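Local coordinates for outer envelope protein 64, mitochondrial (Arabidopsis thaliana, PDB 6HPG) that probably acts as a chaperone receptor at the mitochondrial outer membrane, mediating Hsp90-dependent protein targeting to mitochondria through its tetratricopeptide-repeat domain, at residues Thr30-Leu35 against Ala40-Asn45. Numbering follows the deposited sequence.
Sequences TEAIKL and ATYYCN
Ile33 is the bump of this contact, and the hollow it fills lies between the two neighbouring tyrosines Tyr42 and Tyr43. Its CD1 methyl sits over the centre of the Tyr43 ring, 3.8 Å from the centroid and only 9° off the ring normal, a CH-pi contact. The CG2 methyl, anti to the backbone N (chi1 -72° puts CG1 beside it), touches the hydroxyl end of the same ring, 3.5 Å from Tyr43 CZ and 3.4 Å from Tyr43 OH. On the other flank, Ile33 CG1 rests against Tyr42 CB at 3.6 Å, the two side chains passing alongside with opposite headings. The Tyr42 ring reaches back to Ala32, whose small CB leaves room for it, 3.7 Å from Tyr42 CD2; the carbonyl O of Ala32 lies at the ring edge, 3.4 Å from Tyr42 CE2. With an alanine at Tyr43, both Ile33 methyls would probably lose the ring they rest on, opening a gap between the helices. Segments 30-35 of helix 22-35 and 40-45 of helix 40-52 run roughly antiparallel (156°), their axes 9.3 Å apart at closest approach, and the contact joins TPR 1 to TPR 2. Across it the chemistry is mostly apolar, without a hydrogen bond; the tyrosine hydroxyls find partners beyond, Tyr42 OH at Ser6 and Tyr43 OH, weakly, at Lys65, which implies that shape largely sets the fit, while the bond to Ser6 probably steadies the Tyr42 ring end.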
# COMPACT_ATOMS: atom_id res chain seq x y z
N THR A 30 -9.94 -6.30 -5.87
CA THR A 30 -11.04 -5.50 -6.46
C THR A 30 -12.41 -6.00 -6.03
O THR A 30 -13.34 -5.22 -5.62
CB THR A 30 -10.84 -5.42 -7.98
OG1 THR A 30 -9.61 -4.72 -8.18
CG2 THR A 30 -11.99 -4.69 -8.74
N GLU A 31 -12.53 -7.30 -6.05
CA GLU A 31 -13.76 -7.94 -5.62
C GLU A 31 -14.00 -7.80 -4.11
O GLU A 31 -15.18 -7.63 -3.70
CB GLU A 31 -13.76 -9.41 -6.03
CG GLU A 31 -15.00 -10.19 -5.66
CD GLU A 31 -16.23 -9.80 -6.48
OE1 GLU A 31 -17.30 -10.44 -6.30
OE2 GLU A 31 -16.12 -8.92 -7.32
N ALA A 32 -12.93 -7.97 -3.31
CA ALA A 32 -12.92 -7.71 -1.89
C ALA A 32 -13.50 -6.36 -1.61
O ALA A 32 -14.40 -6.20 -0.77
CB ALA A 32 -11.50 -7.80 -1.34
N ILE A 33 -13.02 -5.37 -2.35
CA ILE A 33 -13.42 -3.95 -2.17
C ILE A 33 -14.85 -3.71 -2.67
O ILE A 33 -15.59 -2.93 -2.05
CB ILE A 33 -12.41 -3.03 -2.88
CG1 ILE A 33 -11.10 -3.02 -2.10
CG2 ILE A 33 -12.92 -1.62 -3.18
CD1 ILE A 33 -10.00 -2.40 -2.94
N LYS A 34 -15.23 -4.37 -3.77
CA LYS A 34 -16.62 -4.26 -4.25
C LYS A 34 -17.63 -4.82 -3.23
O LYS A 34 -18.72 -4.29 -3.05
CB LYS A 34 -16.77 -4.90 -5.63
CG LYS A 34 -18.19 -4.83 -6.19
CD LYS A 34 -18.27 -5.61 -7.47
CE LYS A 34 -19.46 -5.22 -8.33
NZ LYS A 34 -18.97 -4.54 -9.58
N LEU A 35 -17.24 -5.87 -2.54
CA LEU A 35 -18.09 -6.46 -1.51
C LEU A 35 -18.05 -5.68 -0.18
O LEU A 35 -19.05 -5.64 0.53
CB LEU A 35 -17.67 -7.90 -1.29
CG LEU A 35 -17.91 -8.88 -2.45
CD1 LEU A 35 -17.09 -10.13 -2.19
CD2 LEU A 35 -19.39 -9.23 -2.58
N ALA A 40 -9.58 -0.41 4.92
CA ALA A 40 -8.36 0.23 4.47
C ALA A 40 -7.33 -0.78 3.98
O ALA A 40 -6.61 -0.50 3.01
CB ALA A 40 -7.76 1.06 5.58
N THR A 41 -7.22 -1.91 4.69
CA THR A 41 -6.27 -2.99 4.33
C THR A 41 -6.53 -3.57 2.90
O THR A 41 -5.61 -3.92 2.17
CB THR A 41 -6.34 -4.06 5.44
OG1 THR A 41 -6.03 -3.42 6.67
CG2 THR A 41 -5.34 -5.19 5.22
N TYR A 42 -7.79 -3.59 2.46
CA TYR A 42 -8.09 -4.16 1.13
C TYR A 42 -7.50 -3.29 0.04
O TYR A 42 -6.83 -3.79 -0.87
CB TYR A 42 -9.60 -4.24 0.88
CG TYR A 42 -10.42 -5.20 1.70
CD1 TYR A 42 -9.90 -5.86 2.80
CD2 TYR A 42 -11.78 -5.37 1.40
CE1 TYR A 42 -10.68 -6.70 3.52
CE2 TYR A 42 -12.56 -6.24 2.11
CZ TYR A 42 -12.03 -6.88 3.20
OH TYR A 42 -12.82 -7.71 3.95
N TYR A 43 -7.71 -1.97 0.18
CA TYR A 43 -7.07 -0.96 -0.65
C TYR A 43 -5.51 -0.93 -0.57
O TYR A 43 -4.82 -0.81 -1.59
CB TYR A 43 -7.63 0.46 -0.34
CG TYR A 43 -9.02 0.78 -0.95
CD1 TYR A 43 -9.12 1.27 -2.23
CD2 TYR A 43 -10.18 0.63 -0.22
CE1 TYR A 43 -10.38 1.60 -2.81
CE2 TYR A 43 -11.46 0.95 -0.77
CZ TYR A 43 -11.53 1.43 -2.08
OH TYR A 43 -12.73 1.74 -2.65
N CYS A 44 -4.98 -1.01 0.65
CA CYS A 44 -3.53 -0.99 0.85
C CYS A 44 -2.86 -2.18 0.22
O CYS A 44 -1.77 -2.07 -0.35
CB CYS A 44 -3.19 -0.99 2.32
SG CYS A 44 -1.63 -0.13 2.60
N ASN A 45 -3.48 -3.36 0.38
CA ASN A 45 -3.01 -4.54 -0.28
C ASN A 45 -3.08 -4.37 -1.82
O ASN A 45 -2.16 -4.74 -2.53
CB ASN A 45 -3.81 -5.78 0.16
CG ASN A 45 -3.47 -6.23 1.56
OD1 ASN A 45 -2.55 -5.71 2.21
ND2 ASN A 45 -4.21 -7.19 2.05